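Local coordinates for protein fatty acyl CoA synthetase FADD13 (FATTY-ACYL-CoA SYNTHETASE) (Mycobacterium tuberculosis, PDB 3R44) that belongs to the AMP-binding enzyme family of the ANL clan, with a large N-terminal body followed by a small C-terminal domain, at residues Glu80-Phe85 against Thr227-Ser232; Val59-Gly64 against Ala89-Val94; Ile371-Tyr376 against Asp385-Gly390. One frame throughout, in Å; residues are numbered along the deposited sequence.

How the contacts relate
Contacts 1 and 2 show how one helix can serve two interfaces: the first half of helix 79-91 packs on helix 223-235 in contact 1, and its last turn packs on the end of helix 46-62 in contact 2. Their centres are about 16 Å apart, and they touch where Leu84 O lies 4.2 Å from Leu60 CD1. Contact 3 is a separate event further along the chain, its centre about 24 Å from that of contact 1 and about 27 Å from that of contact 2. The bound histidine is about 8 Å from the Ile230 side chain and about 12 Å from that of Leu372, while Asn17 of its pocket hydrogen-bonds to Ala89 of contact 2.

Contact 1: Glu80-Phe85 against Thr227-Ser232; sequences EFCCLF and TTVIFS
Cys82 and Val229 mark the closest approach of two helical backbones, their CA atoms 7.5 Å apart. Both segments are helical throughout and belong to longer helices, 79-91 (near its start) and 223-235, and no hydrogen bond joins them. At this spacing the backbones do not touch, and the 133 Å² buried between the segments comes from four apolar or weakly polar side chains, all shielded from solvent.

They work as two pairs. In the first, Cys82 SG meets the branched end of Val229, lying 4.0 Å from CG1 and 4.2 Å from CG2, so that both methyls share the sulfur. The bond from Val229 CA to CB is directed at the partner helix, and its chi1 of 163° turns both branches to that side. One turn further along its own helix, Phe85 forms the second pair. With CG anti to the backbone N (chi1 -176°), its ring extends toward helix 223-235, where CE2 comes within 3.9 Å of Ile230 CD1. The two side chains cross at about a right angle, and the isoleucine methyl approaches the ring obliquely. Ile230 also packs on Ala199 of helix 192-205.

Within the second helix, Thr228 O accepts two bonds from one residue, Ser232 N and Ser232 OG, which arrive from opposite faces of its plane; the hydroxyl bond is 2.9 Å long. Thr227 OG1 has hydrogen-bond partners in Val223 O, one turn back, and Cys321 O.

Each helix is the connection of a beta-alpha-beta crossover, one linking strands 70-74 and 94-97, the other linking strands 213-216 and 238-241. Packing crossover helices from two different sheets against each other is characteristic of the layered alpha-beta-alpha-beta-alpha body of ANL enzymes.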
ATOM      1  N   GLU A  80      -7.379 -10.539 -16.055  1.00 17.94           N
ATOM      2  CA  GLU A  80      -6.965  -9.540 -17.096  1.00 18.42           C
ATOM      3  C   GLU A  80      -6.078  -8.421 -16.577  1.00 17.37           C
ATOM      4  O   GLU A  80      -5.133  -8.015 -17.218  1.00 17.52           O
ATOM      5  CB  GLU A  80      -8.169  -8.909 -17.772  1.00 20.69           C
ATOM      6  CG  GLU A  80      -8.955  -9.831 -18.698  1.00 24.11           C
ATOM      7  CD  GLU A  80      -9.943 -10.786 -17.984  1.00 32.95           C
ATOM      8  OE1 GLU A  80     -10.159 -10.732 -16.740  1.00 28.98           O
ATOM      9  OE2 GLU A  80     -10.495 -11.637 -18.692  1.00 36.10           O
ATOM     10  N   PHE A  81      -6.408  -7.899 -15.416  1.00 17.25           N
ATOM     11  CA  PHE A  81      -5.599  -6.890 -14.739  1.00 16.18           C
ATOM     12  C   PHE A  81      -4.175  -7.447 -14.634  1.00 15.92           C
ATOM     13  O   PHE A  81      -3.183  -6.786 -15.052  1.00 14.65           O
ATOM     14  CB  PHE A  81      -6.188  -6.591 -13.361  1.00 15.26           C
ATOM     15  CG  PHE A  81      -5.682  -5.343 -12.689  1.00 17.06           C
ATOM     16  CD1 PHE A  81      -6.601  -4.449 -12.133  1.00 21.68           C
ATOM     17  CD2 PHE A  81      -4.351  -5.085 -12.515  1.00 23.17           C
ATOM     18  CE1 PHE A  81      -6.204  -3.280 -11.493  1.00 23.34           C
ATOM     19  CE2 PHE A  81      -3.943  -3.898 -11.889  1.00 24.43           C
ATOM     20  CZ  PHE A  81      -4.882  -3.003 -11.397  1.00 24.59           C
ATOM     21  N   CYS A  82      -4.051  -8.662 -14.099  1.00 15.84           N
ATOM     22  CA  CYS A  82      -2.698  -9.247 -13.875  1.00 14.74           C
ATOM     23  C   CYS A  82      -1.973  -9.444 -15.239  1.00 14.05           C
ATOM     24  O   CYS A  82      -0.788  -9.164 -15.383  1.00 13.29           O
ATOM     25  CB  CYS A  82      -2.817 -10.602 -13.230  1.00 15.84           C
ATOM     26  SG  CYS A  82      -3.468 -10.527 -11.573  1.00 20.96           S
ATOM     27  N   CYS A  83      -2.716  -9.953 -16.209  1.00 14.04           N
ATOM     28  CA  CYS A  83      -2.111 -10.352 -17.473  1.00 14.86           C
ATOM     29  C   CYS A  83      -1.817  -9.113 -18.301  1.00 14.70           C
ATOM     30  O   CYS A  83      -0.906  -9.118 -19.123  1.00 14.27           O
ATOM     31  CB  CYS A  83      -2.957 -11.357 -18.207  1.00 15.75           C
ATOM     32  SG  CYS A  83      -2.901 -12.983 -17.357  1.00 19.43           S
ATOM     33  N   LEU A  84      -2.543  -8.018 -18.041  1.00 15.34           N
ATOM     34  CA  LEU A  84      -2.211  -6.721 -18.715  1.00 16.64           C
ATOM     35  C   LEU A  84      -0.906  -6.175 -18.194  1.00 16.18           C
ATOM     36  O   LEU A  84      -0.074  -5.625 -18.961  1.00 15.75           O
ATOM     37  CB  LEU A  84      -3.300  -5.662 -18.557  1.00 16.48           C
ATOM     38  CG  LEU A  84      -4.409  -5.892 -19.580  1.00 18.89           C
ATOM     39  CD1 LEU A  84      -5.743  -5.164 -19.187  1.00 22.90           C
ATOM     40  CD2 LEU A  84      -4.010  -5.545 -21.032  1.00 18.03           C
ATOM     41  N   PHE A  85      -0.748  -6.293 -16.889  1.00 15.39           N
ATOM     42  CA  PHE A  85       0.469  -5.914 -16.238  1.00 15.18           C
ATOM     43  C   PHE A  85       1.678  -6.745 -16.760  1.00 14.54           C
ATOM     44  O   PHE A  85       2.728  -6.177 -17.126  1.00 13.76           O
ATOM     45  CB  PHE A  85       0.347  -6.058 -14.716  1.00 16.05           C
ATOM     46  CG  PHE A  85       1.550  -5.583 -13.984  1.00 19.36           C
ATOM     47  CD1 PHE A  85       1.699  -4.220 -13.640  1.00 22.60           C
ATOM     48  CD2 PHE A  85       2.573  -6.445 -13.685  1.00 25.98           C
ATOM     49  CE1 PHE A  85       2.845  -3.753 -12.942  1.00 23.86           C
ATOM     50  CE2 PHE A  85       3.759  -5.966 -13.026  1.00 27.59           C
ATOM     51  CZ  PHE A  85       3.873  -4.624 -12.649  1.00 25.69           C
ATOM     52  N   THR A 227       2.772  -6.370  -5.717  1.00 14.92           N
ATOM     53  CA  THR A 227       3.934  -7.152  -5.281  1.00 15.66           C
ATOM     54  C   THR A 227       3.537  -8.601  -4.940  1.00 15.68           C
ATOM     55  O   THR A 227       4.267  -9.533  -5.312  1.00 13.85           O
ATOM     56  CB  THR A 227       4.643  -6.410  -4.154  1.00 16.48           C
ATOM     57  OG1 THR A 227       5.089  -5.146  -4.673  1.00 18.36           O
ATOM     58  CG2 THR A 227       5.833  -7.218  -3.624  1.00 17.72           C
ATOM     59  N   THR A 228       2.359  -8.809  -4.314  1.00 14.90           N
ATOM     60  CA  THR A 228       1.817 -10.148  -4.006  1.00 14.05           C
ATOM     61  C   THR A 228       1.594 -10.952  -5.253  1.00 13.57           C
ATOM     62  O   THR A 228       1.945 -12.112  -5.327  1.00 12.17           O
ATOM     63  CB  THR A 228       0.477 -10.055  -3.304  1.00 14.32           C
ATOM     64  OG1 THR A 228       0.665  -9.377  -2.079  1.00 16.98           O
ATOM     65  CG2 THR A 228      -0.196 -11.426  -3.017  1.00 15.47           C
ATOM     66  N   VAL A 229       1.036 -10.338  -6.269  1.00 12.79           N
ATOM     67  CA  VAL A 229       0.834 -11.052  -7.539  1.00 14.60           C
ATOM     68  C   VAL A 229       2.186 -11.537  -8.117  1.00 14.11           C
ATOM     69  O   VAL A 229       2.349 -12.673  -8.577  1.00 13.93           O
ATOM     70  CB  VAL A 229       0.095 -10.138  -8.525  1.00 14.35           C
ATOM     71  CG1 VAL A 229       0.193 -10.634 -10.021  1.00 14.54           C
ATOM     72  CG2 VAL A 229      -1.364  -9.855  -8.054  1.00 15.37           C
ATOM     73  N   ILE A 230       3.173 -10.651  -8.131  1.00 14.89           N
ATOM     74  CA  ILE A 230       4.499 -10.959  -8.661  1.00 14.08           C
ATOM     75  C   ILE A 230       5.263 -12.011  -7.813  1.00 14.47           C
ATOM     76  O   ILE A 230       5.865 -12.945  -8.343  1.00 13.67           O
ATOM     77  CB  ILE A 230       5.387  -9.660  -8.814  1.00 14.39           C
ATOM     78  CG1 ILE A 230       4.694  -8.608  -9.709  1.00 19.89           C
ATOM     79  CG2 ILE A 230       6.794 -10.025  -9.336  1.00 15.48           C
ATOM     80  CD1 ILE A 230       4.146  -9.173 -10.929  1.00 19.58           C
ATOM     81  N   PHE A 231       5.232 -11.898  -6.504  1.00 13.21           N
ATOM     82  CA  PHE A 231       5.932 -12.897  -5.709  1.00 15.86           C
ATOM     83  C   PHE A 231       5.243 -14.228  -5.730  1.00 14.20           C
ATOM     84  O   PHE A 231       5.904 -15.232  -5.597  1.00 13.68           O
ATOM     85  CB  PHE A 231       6.399 -12.421  -4.317  1.00 17.99           C
ATOM     86  CG  PHE A 231       5.372 -12.517  -3.201  1.00 19.37           C
ATOM     87  CD1 PHE A 231       5.052 -11.366  -2.457  1.00 23.82           C
ATOM     88  CD2 PHE A 231       4.773 -13.718  -2.864  1.00 20.01           C
ATOM     89  CE1 PHE A 231       4.134 -11.439  -1.359  1.00 24.77           C
ATOM     90  CE2 PHE A 231       3.893 -13.820  -1.774  1.00 23.69           C
ATOM     91  CZ  PHE A 231       3.562 -12.678  -1.036  1.00 24.67           C
ATOM     92  N   SER A 232       3.960 -14.226  -6.042  1.00 13.32           N
ATOM     93  CA  SER A 232       3.238 -15.472  -6.253  1.00 14.57           C
ATOM     94  C   SER A 232       3.814 -16.231  -7.453  1.00 14.53           C
ATOM     95  O   SER A 232       4.032 -17.458  -7.395  1.00 11.95           O
ATOM     96  CB  SER A 232       1.737 -15.234  -6.404  1.00 14.98           C
ATOM     97  OG  SER A 232       1.172 -14.880  -5.146  1.00 17.08           O
TER

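Contact 2: Val59-Gly64 against Ala89-Val94; sequences VLTALG and AKLGAV
Leu60 and Leu91 adopt nearly the same shape, each with CG anti to its carbonyl carbon (chi1 -62° in both) and an extended second torsion, and this sends the two side chains at each other from the closing turns of two helices. Both helices, 46-62 and 79-91, end in a Schellman motif, with Gly64 and Gly92 as the residues of positive phi that leave the helix. The bond from Gly64 N back to Thr61 O, 3.0 Å long, belongs to the first of these caps; the one from Gly92 N to Ala89 O belongs to the second.

Leu91 is the side chain common to both touches. Leu91 CD1 lies closest to Leu60 CB, at 3.8 Å, with Leu60 CD1 a little farther off at 4.2 Å, and the two side chains cross obliquely. Leu60 continues inward to Ile65 and to Val71 of strand 70-74, which places the pair at the border between the helical layer and the parallel sheet. Beyond Gly92 the chain turns into strand 94-97, where Val94 makes backbone bonds to Asp69 and Val71. Lys90, beside Leu91 in sequence, extends elsewhere, to a salt bridge with Glu162 and a hydrogen bond with Asn50.

Toward the solvent the seam is closed by Thr61. Its hydroxyl is hydrogen-bonded to Ala57 O, one turn back in the same helix, and what it offers Leu91 is plain van der Waals contact: Thr61 OG1 stands 3.5 Å from Leu91 CD2 and 3.8 Å from Leu91 CD1.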
ATOM      1  N   VAL A  59      -2.424  -7.443 -27.943  1.00 21.63           N
ATOM      2  CA  VAL A  59      -3.433  -6.370 -27.959  1.00 22.32           C
ATOM      3  C   VAL A  59      -2.773  -5.011 -27.737  1.00 21.62           C
ATOM      4  O   VAL A  59      -3.034  -4.059 -28.471  1.00 21.97           O
ATOM      5  CB  VAL A  59      -4.557  -6.595 -26.931  1.00 22.18           C
ATOM      6  CG1 VAL A  59      -5.458  -5.326 -26.789  1.00 25.00           C
ATOM      7  CG2 VAL A  59      -5.361  -7.849 -27.260  1.00 21.58           C
ATOM      8  N   LEU A  60      -1.896  -4.895 -26.746  1.00 19.77           N
ATOM      9  CA  LEU A  60      -1.211  -3.626 -26.580  1.00 19.90           C
ATOM     10  C   LEU A  60      -0.333  -3.191 -27.738  1.00 19.96           C
ATOM     11  O   LEU A  60      -0.352  -1.991 -28.135  1.00 21.01           O
ATOM     12  CB  LEU A  60      -0.405  -3.622 -25.277  1.00 18.17           C
ATOM     13  CG  LEU A  60      -1.139  -3.785 -23.949  1.00 20.26           C
ATOM     14  CD1 LEU A  60      -0.059  -4.029 -22.865  1.00 19.49           C
ATOM     15  CD2 LEU A  60      -2.022  -2.581 -23.553  1.00 19.98           C
ATOM     16  N   THR A  61       0.380  -4.148 -28.341  1.00 20.41           N
ATOM     17  CA  THR A  61       1.183  -3.898 -29.517  1.00 21.66           C
ATOM     18  C   THR A  61       0.281  -3.323 -30.611  1.00 24.00           C
ATOM     19  O   THR A  61       0.627  -2.342 -31.315  1.00 23.04           O
ATOM     20  CB  THR A  61       1.869  -5.165 -30.017  1.00 22.10           C
ATOM     21  OG1 THR A  61       2.890  -5.520 -29.084  1.00 21.36           O
ATOM     22  CG2 THR A  61       2.523  -4.908 -31.361  1.00 24.10           C
ATOM     23  N   ALA A  62      -0.892  -3.928 -30.744  1.00 25.27           N
ATOM     24  CA  ALA A  62      -1.825  -3.515 -31.802  1.00 27.54           C
ATOM     25  C   ALA A  62      -2.254  -2.039 -31.661  1.00 27.98           C
ATOM     26  O   ALA A  62      -2.536  -1.351 -32.648  1.00 29.52           O
ATOM     27  CB  ALA A  62      -3.074  -4.434 -31.828  1.00 26.34           C
ATOM     28  N   LEU A  63      -2.267  -1.565 -30.423  1.00 28.65           N
ATOM     29  CA  LEU A  63      -2.646  -0.208 -30.062  1.00 28.47           C
ATOM     30  C   LEU A  63      -1.494   0.785 -30.088  1.00 28.92           C
ATOM     31  O   LEU A  63      -1.702   1.983 -29.906  1.00 31.03           O
ATOM     32  CB  LEU A  63      -3.348  -0.212 -28.703  1.00 27.60           C
ATOM     33  CG  LEU A  63      -4.622  -1.040 -28.596  1.00 26.99           C
ATOM     34  CD1 LEU A  63      -5.126  -1.154 -27.128  1.00 27.82           C
ATOM     35  CD2 LEU A  63      -5.714  -0.459 -29.495  1.00 31.26           C
ATOM     36  N   GLY A  64      -0.295   0.343 -30.418  1.00 27.32           N
ATOM     37  CA  GLY A  64       0.785   1.296 -30.607  1.00 27.72           C
ATOM     38  C   GLY A  64       1.679   1.368 -29.394  1.00 26.53           C
ATOM     39  O   GLY A  64       2.642   2.140 -29.377  1.00 26.73           O
ATOM     40  N   ALA A  89       4.790  -5.626 -19.144  1.00 12.21           N
ATOM     41  CA  ALA A  89       6.159  -5.982 -18.711  1.00 11.65           C
ATOM     42  C   ALA A  89       6.990  -6.629 -19.846  1.00 11.99           C
ATOM     43  O   ALA A  89       8.130  -6.239 -20.118  1.00 13.08           O
ATOM     44  CB  ALA A  89       6.117  -6.881 -17.449  1.00 11.37           C
ATOM     45  N   LYS A  90       6.400  -7.590 -20.554  1.00 12.73           N
ATOM     46  CA  LYS A  90       7.077  -8.262 -21.660  1.00 13.66           C
ATOM     47  C   LYS A  90       7.439  -7.300 -22.783  1.00 14.14           C
ATOM     48  O   LYS A  90       8.448  -7.501 -23.451  1.00 15.68           O
ATOM     49  CB  LYS A  90       6.221  -9.381 -22.235  1.00 14.45           C
ATOM     50  CG  LYS A  90       6.027 -10.556 -21.233  1.00 16.20           C
ATOM     51  CD  LYS A  90       5.087 -11.588 -21.895  1.00 21.40           C
ATOM     52  CE  LYS A  90       4.623 -12.643 -20.914  1.00 23.10           C
ATOM     53  NZ  LYS A  90       5.390 -13.802 -21.188  1.00 18.75           N
ATOM     54  N   LEU A  91       6.611  -6.279 -23.000  1.00 14.19           N
ATOM     55  CA  LEU A  91       6.864  -5.239 -24.018  1.00 15.69           C
ATOM     56  C   LEU A  91       7.765  -4.090 -23.619  1.00 15.98           C
ATOM     57  O   LEU A  91       8.169  -3.282 -24.490  1.00 15.67           O
ATOM     58  CB  LEU A  91       5.517  -4.626 -24.467  1.00 17.54           C
ATOM     59  CG  LEU A  91       4.506  -5.553 -25.126  1.00 18.19           C
ATOM     60  CD1 LEU A  91       3.213  -4.797 -25.381  1.00 14.25           C
ATOM     61  CD2 LEU A  91       5.043  -6.089 -26.439  1.00 20.43           C
ATOM     62  N   GLY A  92       8.105  -3.979 -22.346  1.00 14.55           N
ATOM     63  CA  GLY A  92       8.888  -2.856 -21.829  1.00 14.51           C
ATOM     64  C   GLY A  92       8.017  -1.614 -21.644  1.00 14.97           C
ATOM     65  O   GLY A  92       8.513  -0.497 -21.464  1.00 17.55           O
ATOM     66  N   ALA A  93       6.714  -1.825 -21.695  1.00 14.20           N
ATOM     67  CA  ALA A  93       5.717  -0.811 -21.364  1.00 15.26           C
ATOM     68  C   ALA A  93       5.534  -0.594 -19.860  1.00 14.35           C
ATOM     69  O   ALA A  93       5.974  -1.382 -19.015  1.00 14.51           O
ATOM     70  CB  ALA A  93       4.306  -1.094 -22.098  1.00 14.10           C
ATOM     71  N   VAL A  94       4.842   0.483 -19.526  1.00 14.19           N
ATOM     72  CA  VAL A  94       4.765   0.952 -18.179  1.00 14.35           C
ATOM     73  C   VAL A  94       3.288   1.019 -17.754  1.00 13.84           C
ATOM     74  O   VAL A  94       2.481   1.766 -18.330  1.00 14.87           O
ATOM     75  CB  VAL A  94       5.455   2.294 -18.052  1.00 13.90           C
ATOM     76  CG1 VAL A  94       5.387   2.830 -16.607  1.00 14.16           C
ATOM     77  CG2 VAL A  94       6.934   2.201 -18.537  1.00 14.46           C
TER

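Contact 3: Ile371-Tyr376 against Asp385-Gly390; sequences ILLKEY and DAFDNG
Phe387 meets both Leu372 and Leu373 with the outer part of its ring. Leu372 CD1 reaches CE1 of Phe387 at 4.0 Å, whereas Leu373 CD2 lies 3.9 Å from CZ of Phe387 and equally near its CE2. Both methyls approach the ring obliquely, and each leucine runs past the phenylalanine in the opposite direction, in the manner of interleaved fingers. A second meeting point lies alongside: Ala386 CB comes to the edge of the Tyr376 ring, near its plane, 4.0 Å from CE2.

Leu373 ties the two points together. Its chi1 of 83° puts CG between the backbone N and the carbonyl carbon, and the two methyls then serve different rings: CD2 goes to Phe387, while CD1 sits 3.7 Å above the centre of the Tyr376 ring. At the other end, Gly390 C lies in the plane of the Phe387 ring, at its edge, as the chain leaves strand 387-388.

In the next shell, Phe392 of strand 391-394 touches Leu372, Leu373, Tyr376 and Ala386, so one ring is common to both meeting points. Tyr376 is held by a hydrogen bond from its OH to Glu319 and by a cation-pi contact with Lys186.

The short, weakly bonded strand at about 375-376 and strand 387-388 are outermost in two different antiparallel sheets, and helix 380-385 connects them. No hydrogen bond passes between the segments, which is consistent with a join that rests on van der Waals packing and partial burial of apolar surface, not on polar pairing across it.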
ATOM      1  N   ILE A 371      14.526  -2.240  -3.649  1.00 12.32           N
ATOM      2  CA  ILE A 371      13.076  -2.134  -3.743  1.00 13.21           C
ATOM      3  C   ILE A 371      12.590  -0.697  -3.972  1.00 13.02           C
ATOM      4  O   ILE A 371      11.412  -0.465  -4.316  1.00 12.68           O
ATOM      5  CB  ILE A 371      12.357  -2.683  -2.497  1.00 12.55           C
ATOM      6  CG1 ILE A 371      12.550  -1.685  -1.349  1.00 13.53           C
ATOM      7  CG2 ILE A 371      12.768  -4.221  -2.147  1.00 13.51           C
ATOM      8  CD1 ILE A 371      11.948  -2.142  -0.014  1.00 14.97           C
ATOM      9  N   LEU A 372      13.483   0.276  -3.776  1.00 11.89           N
ATOM     10  CA  LEU A 372      13.100   1.685  -3.839  1.00 12.06           C
ATOM     11  C   LEU A 372      12.801   2.132  -5.239  1.00 12.57           C
ATOM     12  O   LEU A 372      13.381   1.679  -6.231  1.00 10.78           O
ATOM     13  CB  LEU A 372      14.183   2.581  -3.242  1.00 11.92           C
ATOM     14  CG  LEU A 372      14.348   2.400  -1.745  1.00 14.60           C
ATOM     15  CD1 LEU A 372      15.598   3.159  -1.281  1.00 16.79           C
ATOM     16  CD2 LEU A 372      13.125   2.842  -0.967  1.00 15.15           C
ATOM     17  N   LEU A 373      11.913   3.092  -5.308  1.00 12.50           N
ATOM     18  CA  LEU A 373      11.604   3.766  -6.557  1.00 11.78           C
ATOM     19  C   LEU A 373      12.839   4.272  -7.277  1.00 13.89           C
ATOM     20  O   LEU A 373      13.868   4.656  -6.665  1.00 12.93           O
ATOM     21  CB  LEU A 373      10.612   4.949  -6.326  1.00 11.17           C
ATOM     22  CG  LEU A 373      11.244   6.279  -5.855  1.00 13.13           C
ATOM     23  CD1 LEU A 373      10.203   7.374  -5.824  1.00 15.20           C
ATOM     24  CD2 LEU A 373      11.957   6.201  -4.448  1.00 13.05           C
ATOM     25  N   LYS A 374      12.738   4.286  -8.579  1.00 13.61           N
ATOM     26  CA  LYS A 374      13.761   4.893  -9.406  1.00 15.34           C
ATOM     27  C   LYS A 374      13.736   6.419  -9.276  1.00 15.81           C
ATOM     28  O   LYS A 374      14.792   7.087  -9.185  1.00 14.41           O
ATOM     29  CB  LYS A 374      13.568   4.512 -10.878  1.00 16.78           C
ATOM     30  CG  LYS A 374      14.495   5.310 -11.814  1.00 21.51           C
ATOM     31  CD  LYS A 374      14.115   5.183 -13.294  1.00 26.40           C
ATOM     32  CE  LYS A 374      14.611   3.922 -13.886  1.00 26.83           C
ATOM     33  NZ  LYS A 374      14.420   3.899 -15.385  1.00 24.06           N
ATOM     34  N   GLU A 375      12.534   6.972  -9.312  1.00 14.55           N
ATOM     35  CA  GLU A 375      12.350   8.412  -9.294  1.00 15.61           C
ATOM     36  C   GLU A 375      10.861   8.710  -9.113  1.00 14.40           C
ATOM     37  O   GLU A 375      10.021   7.821  -9.287  1.00 15.10           O
ATOM     38  CB  GLU A 375      12.809   8.987 -10.616  1.00 15.17           C
ATOM     39  CG  GLU A 375      11.890   8.618 -11.777  1.00 18.03           C
ATOM     40  CD  GLU A 375      12.519   8.812 -13.155  1.00 26.12           C
ATOM     41  OE1 GLU A 375      13.754   8.898 -13.269  1.00 30.26           O
ATOM     42  OE2 GLU A 375      11.736   8.837 -14.131  1.00 28.86           O
ATOM     43  N   TYR A 376      10.542   9.948  -8.778  1.00 13.89           N
ATOM     44  CA  TYR A 376       9.183  10.429  -8.972  1.00 13.66           C
ATOM     45  C   TYR A 376       9.062  10.918 -10.408  1.00 14.20           C
ATOM     46  O   TYR A 376       9.950  11.604 -10.915  1.00 15.11           O
ATOM     47  CB  TYR A 376       8.880  11.557  -7.999  1.00 13.90           C
ATOM     48  CG  TYR A 376       8.831  11.191  -6.556  1.00 13.44           C
ATOM     49  CD1 TYR A 376       7.811  10.360  -6.059  1.00 13.37           C
ATOM     50  CD2 TYR A 376       9.790  11.700  -5.646  1.00 14.10           C
ATOM     51  CE1 TYR A 376       7.760  10.050  -4.734  1.00 15.38           C
ATOM     52  CE2 TYR A 376       9.724  11.397  -4.317  1.00 16.90           C
ATOM     53  CZ  TYR A 376       8.718  10.582  -3.870  1.00 14.55           C
ATOM     54  OH  TYR A 376       8.641  10.256  -2.554  1.00 14.07           O
ATOM     55  N   ASP A 385      15.740  15.352  -3.601  1.00 24.67           N
ATOM     56  CA  ASP A 385      15.483  15.823  -2.247  1.00 26.09           C
ATOM     57  C   ASP A 385      15.015  14.698  -1.292  1.00 24.47           C
ATOM     58  O   ASP A 385      15.174  14.826  -0.078  1.00 25.29           O
ATOM     59  CB  ASP A 385      14.494  16.996  -2.282  1.00 27.44           C
ATOM     60  CG  ASP A 385      15.157  18.325  -2.790  1.00 33.06           C
ATOM     61  OD1 ASP A 385      16.408  18.400  -2.956  1.00 37.16           O
ATOM     62  OD2 ASP A 385      14.432  19.298  -3.050  1.00 38.06           O
ATOM     63  N   ALA A 386      14.455  13.631  -1.866  1.00 22.66           N
ATOM     64  CA  ALA A 386      13.960  12.464  -1.127  1.00 21.15           C
ATOM     65  C   ALA A 386      15.056  11.498  -0.692  1.00 20.23           C
ATOM     66  O   ALA A 386      14.788  10.579   0.061  1.00 20.20           O
ATOM     67  CB  ALA A 386      12.924  11.728  -1.954  1.00 21.00           C
ATOM     68  N   PHE A 387      16.272  11.689  -1.178  1.00 18.70           N
ATOM     69  CA  PHE A 387      17.380  10.817  -0.881  1.00 19.74           C
ATOM     70  C   PHE A 387      18.518  11.522  -0.176  1.00 21.86           C
ATOM     71  O   PHE A 387      18.797  12.707  -0.425  1.00 22.73           O
ATOM     72  CB  PHE A 387      17.918  10.210  -2.156  1.00 20.05           C
ATOM     73  CG  PHE A 387      17.127   9.112  -2.655  1.00 20.15           C
ATOM     74  CD1 PHE A 387      17.440   7.839  -2.270  1.00 20.69           C
ATOM     75  CD2 PHE A 387      16.047   9.313  -3.516  1.00 20.58           C
ATOM     76  CE1 PHE A 387      16.701   6.776  -2.726  1.00 20.99           C
ATOM     77  CE2 PHE A 387      15.303   8.223  -3.960  1.00 22.56           C
ATOM     78  CZ  PHE A 387      15.660   6.971  -3.580  1.00 21.30           C
ATOM     79  N   ASP A 388      19.123  10.794   0.747  1.00 21.41           N
ATOM     80  CA  ASP A 388      20.314  11.217   1.471  1.00 25.03           C
ATOM     81  C   ASP A 388      21.331  10.098   1.373  1.00 26.29           C
ATOM     82  O   ASP A 388      21.226   9.104   2.110  1.00 22.69           O
ATOM     83  CB  ASP A 388      19.979  11.426   2.935  1.00 24.85           C
ATOM     84  CG  ASP A 388      21.159  11.959   3.742  1.00 30.98           C
ATOM     85  OD1 ASP A 388      22.260  12.131   3.150  1.00 35.37           O
ATOM     86  OD2 ASP A 388      20.960  12.215   4.961  1.00 31.89           O
ATOM     87  N   ASN A 389      22.266  10.238   0.433  1.00 29.07           N
ATOM     88  CA  ASN A 389      23.297   9.213   0.179  1.00 30.90           C
ATOM     89  C   ASN A 389      22.777   7.807  -0.017  1.00 27.82           C
ATOM     90  O   ASN A 389      23.234   6.861   0.661  1.00 29.76           O
ATOM     91  CB  ASN A 389      24.286   9.162   1.323  1.00 33.13           C
ATOM     92  CG  ASN A 389      25.101  10.422   1.436  1.00 39.82           C
ATOM     93  OD1 ASN A 389      25.184  11.010   2.521  1.00 47.31           O
ATOM     94  ND2 ASN A 389      25.687  10.872   0.319  1.00 44.48           N
ATOM     95  N   GLY A 390      21.796   7.682  -0.881  1.00 25.06           N
ATOM     96  CA  GLY A 390      21.206   6.422  -1.201  1.00 23.23           C
ATOM     97  C   GLY A 390      20.082   6.035  -0.276  1.00 20.41           C
ATOM     98  O   GLY A 390      19.402   5.112  -0.582  1.00 19.93           O
TER